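Long-range contacts in acetaldehyde dehydrogenase (Acetylating) (Geobacillus thermoglucosidasius, PDB 5J78), which probably catalyses the reversible, NAD-dependent conversion of acetaldehyde and coenzyme A into acetyl-CoA: residues V147-L152 / K436-L441; A135-S140 / I217-G222; K60-M65 / A154-N159. All coordinates share one frame; numbering follows the deposited sequence.

Contact 1: residues V147-L152 / K436-L441; sequences VIFKAL and KPSLTL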
loop_
_atom_site.group_PDB
_atom_site.type_symbol
_atom_site.label_atom_id
_atom_site.label_comp_id
_atom_site.label_asym_id
_atom_site.label_seq_id
_atom_site.Cartn_x
_atom_site.Cartn_y
_atom_site.Cartn_z
ATOM N N VAL A 147 -28.308 13.634 5.792
ATOM C CA VAL A 147 -28.959 12.572 5.051
ATOM C C VAL A 147 -30.115 13.136 4.256
ATOM O O VAL A 147 -30.285 12.804 3.068
ATOM C CB VAL A 147 -29.480 11.451 5.971
ATOM C CG1 VAL A 147 -30.481 10.571 5.245
ATOM C CG2 VAL A 147 -28.328 10.633 6.499
ATOM N N ILE A 148 -30.920 13.968 4.911
ATOM C CA ILE A 148 -32.078 14.574 4.257
ATOM C C ILE A 148 -31.598 15.424 3.078
ATOM O O ILE A 148 -32.081 15.284 1.955
ATOM C CB ILE A 148 -32.879 15.426 5.249
ATOM C CG1 ILE A 148 -33.545 14.533 6.309
ATOM C CG2 ILE A 148 -33.928 16.263 4.525
ATOM C CD1 ILE A 148 -33.984 15.272 7.532
ATOM N N PHE A 149 -30.631 16.290 3.357
ATOM C CA PHE A 149 -30.052 17.190 2.358
ATOM C C PHE A 149 -29.508 16.408 1.153
ATOM O O PHE A 149 -29.893 16.667 0.014
ATOM C CB PHE A 149 -28.966 18.049 3.037
ATOM C CG PHE A 149 -27.857 18.483 2.123
ATOM C CD1 PHE A 149 -28.082 19.425 1.110
ATOM C CD2 PHE A 149 -26.583 17.966 2.281
ATOM C CE1 PHE A 149 -27.044 19.814 0.254
ATOM C CE2 PHE A 149 -25.548 18.345 1.429
ATOM C CZ PHE A 149 -25.781 19.269 0.414
ATOM N N LYS A 150 -28.663 15.412 1.413
ATOM C CA LYS A 150 -28.039 14.639 0.339
ATOM C C LYS A 150 -29.026 13.772 -0.433
ATOM O O LYS A 150 -28.903 13.605 -1.658
ATOM C CB LYS A 150 -26.909 13.773 0.904
ATOM C CG LYS A 150 -25.706 14.598 1.310
ATOM C CD LYS A 150 -24.519 13.741 1.745
ATOM C CE LYS A 150 -23.316 14.633 2.034
ATOM N NZ LYS A 150 -22.125 13.893 2.530
ATOM N N ALA A 151 -30.003 13.209 0.263
ATOM C CA ALA A 151 -30.983 12.368 -0.419
ATOM C C ALA A 151 -31.816 13.188 -1.381
ATOM O O ALA A 151 -32.066 12.752 -2.504
ATOM C CB ALA A 151 -31.886 11.656 0.584
ATOM N N LEU A 152 -32.253 14.370 -0.943
ATOM C CA LEU A 152 -33.028 15.260 -1.808
ATOM C C LEU A 152 -32.227 15.678 -3.072
ATOM O O LEU A 152 -32.731 15.583 -4.179
ATOM C CB LEU A 152 -33.468 16.510 -1.046
ATOM C CG LEU A 152 -34.585 16.358 -0.007
ATOM C CD1 LEU A 152 -34.662 17.648 0.790
ATOM C CD2 LEU A 152 -35.907 16.003 -0.676
ATOM N N LYS A 436 -26.185 28.859 -1.736
ATOM C CA LYS A 436 -27.080 27.713 -1.900
ATOM C C LYS A 436 -27.262 26.950 -0.585
ATOM O O LYS A 436 -26.276 26.585 0.037
ATOM C CB LYS A 436 -26.530 26.772 -2.967
ATOM C CG LYS A 436 -26.557 27.354 -4.356
ATOM C CD LYS A 436 -28.004 27.488 -4.865
ATOM C CE LYS A 436 -28.061 28.039 -6.280
ATOM N NZ LYS A 436 -29.459 28.354 -6.674
ATOM N N PRO A 437 -28.519 26.704 -0.155
ATOM C CA PRO A 437 -28.690 25.871 1.048
ATOM C C PRO A 437 -27.982 24.512 0.949
ATOM O O PRO A 437 -28.204 23.741 -0.002
ATOM C CB PRO A 437 -30.211 25.678 1.145
ATOM C CG PRO A 437 -30.780 26.920 0.475
ATOM C CD PRO A 437 -29.800 27.232 -0.657
ATOM N N SER A 438 -27.129 24.218 1.926
ATOM C CA SER A 438 -26.319 23.007 1.864
ATOM C C SER A 438 -25.749 22.671 3.235
ATOM O O SER A 438 -25.509 23.568 4.054
ATOM C CB SER A 438 -25.175 23.192 0.842
ATOM O OG SER A 438 -24.303 22.067 0.774
ATOM N N LEU A 439 -25.506 21.383 3.460
ATOM C CA LEU A 439 -24.732 20.935 4.618
ATOM C C LEU A 439 -23.404 20.288 4.205
ATOM O O LEU A 439 -22.781 19.569 4.984
ATOM C CB LEU A 439 -25.591 19.966 5.463
ATOM C CG LEU A 439 -26.804 20.680 6.074
ATOM C CD1 LEU A 439 -27.788 19.746 6.771
ATOM C CD2 LEU A 439 -26.347 21.748 7.037
ATOM N N THR A 440 -22.974 20.555 2.974
ATOM C CA THR A 440 -21.682 20.093 2.484
ATOM C C THR A 440 -21.012 21.295 1.875
ATOM O O THR A 440 -21.280 21.672 0.728
ATOM C CB THR A 440 -21.819 18.968 1.469
ATOM O OG1 THR A 440 -22.346 17.818 2.135
ATOM C CG2 THR A 440 -20.454 18.624 0.806
ATOM N N LEU A 441 -20.154 21.906 2.671
ATOM C CA LEU A 441 -19.563 23.191 2.333
ATOM C C LEU A 441 -18.144 22.954 1.838
ATOM O O LEU A 441 -17.262 22.611 2.610
ATOM C CB LEU A 441 -19.589 24.121 3.546
ATOM C CG LEU A 441 -20.858 24.963 3.742
ATOM C CD1 LEU A 441 -22.082 24.114 3.617
ATOM C CD2 LEU A 441 -20.869 25.721 5.091
#
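Phe149 lays one face of its ring against the backbone that joins Ser438 to Leu439. Leu439 N sits over the ring centre, 3.5 Å above the plane of Phe149. Ser438 C lies over the same face but nearer the rim. CG of Phe149 is turned anti to its own nitrogen (chi1 151°), which carries the ring out from the helix to this loop. Leu439 CB adds an apolar contact, 3.9 Å from Phe149 CD2. Thr440 comes to the ring edge, with OG1 near the plane and 3.3 Å from Phe149 CE2.

Helix 143-156 carries Phe149. It is the helix of a beta-alpha-beta crossover between parallel strands 124-138 and 160-165, in the Rossmann-like part of an aldehyde dehydrogenase fold. Residues 436-441 belong to the long loop before strand 461-468.

No hydrogen bond joins the two segments; the polar groups bond within the loop or to residues outside both segments. Lys150 runs extended and crosses Thr440, its CE 3.3 Å from Thr440 OG1. Its NZ bonds to Thr220 OG1, and the same hydroxyl bonds to Thr440 OG1. Ser438 OG accepts from Thr440 N at 3.0 Å and 164°, forming an ST turn. Ser438 OG is also hydrogen-bonded to Val455 O.

Contact 2: residues A135-S140 / I217-G222; sequences AGIIPS and ILATGG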
loop_
_atom_site.group_PDB
_atom_site.type_symbol
_atom_site.label_atom_id
_atom_site.label_comp_id
_atom_site.label_asym_id
_atom_site.label_seq_id
_atom_site.Cartn_x
_atom_site.Cartn_y
_atom_site.Cartn_z
ATOM N N ALA A 135 -22.023 7.879 -3.267
ATOM C CA ALA A 135 -21.649 7.409 -1.941
ATOM C C ALA A 135 -21.652 8.615 -0.987
ATOM O O ALA A 135 -20.875 9.554 -1.143
ATOM C CB ALA A 135 -20.299 6.741 -1.973
ATOM N N GLY A 136 -22.546 8.598 -0.016
ATOM C CA GLY A 136 -22.730 9.739 0.879
ATOM C C GLY A 136 -22.165 9.487 2.267
ATOM O O GLY A 136 -22.746 8.726 3.042
ATOM N N ILE A 137 -21.036 10.115 2.586
ATOM C CA ILE A 137 -20.429 9.961 3.915
ATOM C C ILE A 137 -21.022 10.977 4.881
ATOM O O ILE A 137 -21.001 12.184 4.603
ATOM C CB ILE A 137 -18.891 10.138 3.906
ATOM C CG1 ILE A 137 -18.235 9.328 2.772
ATOM C CG2 ILE A 137 -18.346 9.722 5.265
ATOM C CD1 ILE A 137 -18.515 7.831 2.821
ATOM N N ILE A 138 -21.498 10.494 6.030
ATOM C CA ILE A 138 -22.286 11.326 6.962
ATOM C C ILE A 138 -21.570 11.595 8.283
ATOM O O ILE A 138 -21.108 10.671 8.940
ATOM C CB ILE A 138 -23.665 10.658 7.280
ATOM C CG1 ILE A 138 -24.447 10.358 5.979
ATOM C CG2 ILE A 138 -24.505 11.537 8.213
ATOM C CD1 ILE A 138 -24.838 11.609 5.178
ATOM N N PRO A 139 -21.512 12.867 8.705
ATOM C CA PRO A 139 -20.810 13.209 9.941
ATOM C C PRO A 139 -21.651 12.896 11.180
ATOM O O PRO A 139 -22.858 12.776 11.062
ATOM C CB PRO A 139 -20.581 14.715 9.806
ATOM C CG PRO A 139 -21.727 15.186 8.991
ATOM C CD PRO A 139 -22.073 14.061 8.050
ATOM N N SER A 140 -21.013 12.781 12.339
ATOM C CA SER A 140 -21.726 12.487 13.588
ATOM C C SER A 140 -22.417 13.730 14.196
ATOM O O SER A 140 -23.336 13.606 14.989
ATOM C CB SER A 140 -20.749 11.891 14.599
ATOM O OG SER A 140 -19.756 12.841 14.983
ATOM N N ILE A 217 -18.295 10.209 -4.771
ATOM C CA ILE A 217 -18.302 10.262 -3.309
ATOM C C ILE A 217 -18.579 11.696 -2.846
ATOM O O ILE A 217 -17.850 12.620 -3.211
ATOM C CB ILE A 217 -16.939 9.815 -2.702
ATOM C CG1 ILE A 217 -16.511 8.457 -3.244
ATOM C CG2 ILE A 217 -16.987 9.822 -1.121
ATOM C CD1 ILE A 217 -15.059 8.115 -2.974
ATOM N N LEU A 218 -19.634 11.879 -2.061
ATOM C CA LEU A 218 -19.814 13.099 -1.263
ATOM C C LEU A 218 -19.287 12.830 0.131
ATOM O O LEU A 218 -19.898 12.083 0.894
ATOM C CB LEU A 218 -21.277 13.516 -1.182
ATOM C CG LEU A 218 -22.004 13.888 -2.461
ATOM C CD1 LEU A 218 -23.381 14.426 -2.089
ATOM C CD2 LEU A 218 -21.219 14.924 -3.267
ATOM N N ALA A 219 -18.163 13.454 0.468
ATOM C CA ALA A 219 -17.469 13.150 1.705
ATOM C C ALA A 219 -17.573 14.318 2.682
ATOM O O ALA A 219 -16.794 15.281 2.628
ATOM C CB ALA A 219 -16.028 12.818 1.417
ATOM N N THR A 220 -18.562 14.239 3.561
ATOM C CA THR A 220 -18.714 15.216 4.621
ATOM C C THR A 220 -18.234 14.588 5.919
ATOM O O THR A 220 -18.902 13.743 6.501
ATOM C CB THR A 220 -20.163 15.690 4.728
ATOM O OG1 THR A 220 -20.612 16.065 3.421
ATOM C CG2 THR A 220 -20.271 16.889 5.683
ATOM N N GLY A 221 -17.055 15.006 6.360
ATOM C CA GLY A 221 -16.416 14.412 7.526
ATOM C C GLY A 221 -15.117 15.115 7.836
ATOM O O GLY A 221 -14.838 16.190 7.285
ATOM N N GLY A 222 -14.327 14.523 8.730
ATOM C CA GLY A 222 -13.064 15.115 9.135
ATOM C C GLY A 222 -12.021 15.074 8.032
ATOM O O GLY A 222 -12.226 14.404 7.020
HETATM O O HOH W 1 -18.017 11.737 8.318
#
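Ala135 O accepts a hydrogen bond from Leu218 N, 2.8 Å away and bent to 145° at the hydrogen. A contact from the CA-H of Ile217 supplements it. Ile137 N then donates to Leu218 O at 2.8 Å, in a straighter bond of 167°. The next link is weak: Thr220 N lies 3.4 Å from Ile137 O.

These are the alternating bonds of a parallel sheet. The segment axes approach to 4.7 Å, with 11° between their directions. Strand 124-138 is an inner strand here, because Gly136 and Ile138 bond through their backbones to residues around strand 160-165 on its other edge. Ala135, Ile137, Ile217 and Ala219 share one face, where Ile137 CG1 meets Ile217 CG2 at 4.1 Å.

Lys150 NZ makes weak hydrogen bonds to both Ile137 O and Leu218 O, giving each carbonyl a second partner. The Thr220 hydroxyl is satisfied outside the two segments, chiefly by Lys150. Further along, Pro139 has no N-H to give. A water donates to Thr220 O at 2.8 Å and weakly to Ile138 O. Pro139 CG packs 4.0 Å from Thr220 CG2.

Contact 3: residues K60-M65 / A154-N159; sequences KIVESM and AVKARN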
loop_
_atom_site.group_PDB
_atom_site.type_symbol
_atom_site.label_atom_id
_atom_site.label_comp_id
_atom_site.label_asym_id
_atom_site.label_seq_id
_atom_site.Cartn_x
_atom_site.Cartn_y
_atom_site.Cartn_z
ATOM N N LYS A 60 -42.353 14.825 -8.047
ATOM C CA LYS A 60 -43.287 14.264 -7.065
ATOM C C LYS A 60 -42.556 13.437 -5.997
ATOM O O LYS A 60 -42.876 13.525 -4.811
ATOM C CB LYS A 60 -44.341 13.396 -7.753
ATOM C CG LYS A 60 -45.440 14.191 -8.427
ATOM C CD LYS A 60 -46.388 13.285 -9.207
ATOM C CE LYS A 60 -47.359 14.089 -10.083
ATOM N NZ LYS A 60 -48.434 14.787 -9.314
ATOM N N ILE A 61 -41.588 12.624 -6.423
ATOM C CA ILE A 61 -40.767 11.856 -5.486
ATOM C C ILE A 61 -40.015 12.793 -4.528
ATOM O O ILE A 61 -40.038 12.594 -3.307
ATOM C CB ILE A 61 -39.776 10.942 -6.240
ATOM C CG1 ILE A 61 -40.585 9.880 -7.004
ATOM C CG2 ILE A 61 -38.756 10.294 -5.252
ATOM C CD1 ILE A 61 -39.828 9.105 -8.041
ATOM N N VAL A 62 -39.377 13.828 -5.067
ATOM C CA VAL A 62 -38.580 14.732 -4.224
ATOM C C VAL A 62 -39.477 15.441 -3.194
ATOM O O VAL A 62 -39.094 15.635 -2.023
ATOM C CB VAL A 62 -37.823 15.765 -5.077
ATOM C CG1 VAL A 62 -37.117 16.786 -4.215
ATOM C CG2 VAL A 62 -36.801 15.050 -6.035
ATOM N N GLU A 63 -40.669 15.821 -3.640
ATOM C CA GLU A 63 -41.615 16.534 -2.800
ATOM C C GLU A 63 -42.084 15.648 -1.638
ATOM O O GLU A 63 -42.132 16.098 -0.499
ATOM C CB GLU A 63 -42.814 17.001 -3.625
ATOM C CG GLU A 63 -43.936 17.577 -2.783
ATOM C CD GLU A 63 -45.103 18.024 -3.624
ATOM O OE1 GLU A 63 -45.616 17.201 -4.417
ATOM O OE2 GLU A 63 -45.485 19.200 -3.502
ATOM N N SER A 64 -42.409 14.393 -1.945
ATOM C CA SER A 64 -42.823 13.430 -0.938
ATOM C C SER A 64 -41.709 13.201 0.080
ATOM O O SER A 64 -41.971 13.102 1.275
ATOM C CB SER A 64 -43.222 12.109 -1.598
ATOM O OG SER A 64 -43.496 11.109 -0.625
ATOM N N MET A 65 -40.469 13.111 -0.393
ATOM C CA MET A 65 -39.320 12.967 0.504
ATOM C C MET A 65 -39.233 14.181 1.428
ATOM O O MET A 65 -39.084 14.044 2.644
ATOM C CB MET A 65 -38.011 12.812 -0.284
ATOM C CG MET A 65 -37.860 11.502 -1.023
ATOM S SD MET A 65 -36.509 11.556 -2.261
ATOM C CE MET A 65 -35.099 11.807 -1.191
ATOM N N ALA A 154 -29.562 14.286 -4.375
ATOM C CA ALA A 154 -29.183 13.127 -5.177
ATOM C C ALA A 154 -30.339 12.642 -6.031
ATOM O O ALA A 154 -30.159 12.329 -7.211
ATOM C CB ALA A 154 -28.675 11.985 -4.291
ATOM N N VAL A 155 -31.531 12.558 -5.444
ATOM C CA VAL A 155 -32.665 11.992 -6.176
ATOM C C VAL A 155 -33.191 12.989 -7.216
ATOM O O VAL A 155 -33.567 12.604 -8.313
ATOM C CB VAL A 155 -33.794 11.563 -5.214
ATOM C CG1 VAL A 155 -35.067 11.143 -5.980
ATOM C CG2 VAL A 155 -33.313 10.418 -4.343
ATOM N N LYS A 156 -33.193 14.271 -6.875
ATOM C CA LYS A 156 -33.622 15.305 -7.810
ATOM C C LYS A 156 -32.768 15.277 -9.092
ATOM O O LYS A 156 -33.285 15.531 -10.182
ATOM C CB LYS A 156 -33.560 16.673 -7.127
ATOM C CG LYS A 156 -33.788 17.890 -8.026
ATOM C CD LYS A 156 -35.214 18.020 -8.513
ATOM C CE LYS A 156 -35.278 19.016 -9.674
ATOM N NZ LYS A 156 -36.654 19.516 -9.983
ATOM N N ALA A 157 -31.481 14.939 -8.969
ATOM C CA ALA A 157 -30.602 14.830 -10.145
ATOM C C ALA A 157 -30.639 13.439 -10.783
ATOM O O ALA A 157 -29.888 13.149 -11.738
ATOM C CB ALA A 157 -29.176 15.204 -9.767
ATOM N N ARG A 158 -31.501 12.590 -10.227
ATOM C CA ARG A 158 -31.864 11.272 -10.772
ATOM C C ARG A 158 -30.826 10.190 -10.496
ATOM O O ARG A 158 -30.644 9.265 -11.285
ATOM C CB ARG A 158 -32.143 11.366 -12.276
ATOM C CG ARG A 158 -33.245 12.379 -12.626
ATOM C CD ARG A 158 -33.027 13.026 -13.977
ATOM N NE ARG A 158 -33.291 12.088 -15.054
ATOM C CZ ARG A 158 -32.690 12.101 -16.238
ATOM N NH1 ARG A 158 -31.780 13.008 -16.538
ATOM N NH2 ARG A 158 -33.016 11.203 -17.142
ATOM N N ASN A 159 -30.191 10.296 -9.337
ATOM C CA ASN A 159 -29.239 9.310 -8.856
ATOM C C ASN A 159 -29.813 8.393 -7.781
ATOM O O ASN A 159 -30.815 8.723 -7.146
ATOM C CB ASN A 159 -28.012 10.031 -8.288
ATOM C CG ASN A 159 -27.445 11.029 -9.259
ATOM O OD1 ASN A 159 -26.871 10.650 -10.287
ATOM N ND2 ASN A 159 -27.646 12.306 -8.977
#
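Val62 has chi1 of 174°, with CG1 anti to the backbone N; this leaves CG2 opposite the carbonyl carbon, and that methyl rests on CA and CB of Lys156. Met65 turns back at its thioether bond (chi3 64°), bringing the terminal methyl over Val155. Val62 CG2 comes within 3.6 Å of Lys156 CA. Met65 CE lies 3.9 Å from Val155 CG2, and the sulfur touches both Val155 methyls. Ile61 reaches the other branch, with its CG2 3.9 Å from Val155 CG1; these two side chains cross at about a right angle. CG1 of Val155 thus meets Ile61 and CG2 meets the Met65 methyl, with the sulfur against both. No hydrogen bond crosses between the segments, and all five touching residues are buried.

The helix carrying Val155 ends here in a Schellman motif. Arg158 has positive phi, and two bonds run back into the last turn: Asn159 N to Ala154 O at 2.9 Å and Arg158 N to Val155 O at 2.8 Å. Asn159 ND2 also donates to Ala154 O, at 3.1 Å on a lone pair in the carbonyl plane. Two donors therefore grip this carbonyl. Asn159 is itself tied to Gly132 N and Leu460 O. Lys156 bends at chi2 and leads its amine away to a salt bridge with Asp59, just before 60-65.

The contact joins helix 55-84 to the C-terminal end of helix 143-156. Ala184 of helix 170-186 touches Ile61 and Met65, Tyr104 of helix 89-107 touches Val62, and strand 124-138 meets Arg158 and Asn159 through Pro130.

From the N terminus, 60-65 comes first, followed by 135-140, 147-152 and 154-159. Contact 3 closes its loop at 154-159, contact 2 at 217-222, and contact 1 much later at 436-441. Every pair of contacts crosses along the chain; none encloses another. Strand 124-138 is followed, after a short loop, by helix 143-156, which serves contacts 1 and 3. Contacts 1 and 3 also touch, where Met65 CE packs on Ala151 and Leu152. Contacts 1 and 2 meet at the Thr220 hydroxyl. Contacts 2 and 3 do not touch. Contacts 1 and 3 tie the loop before strand 461-468 and helix 55-84 to helix 143-156; contact 2 pairs strands 124-138 and 216-219, which Lys150 of that helix joins.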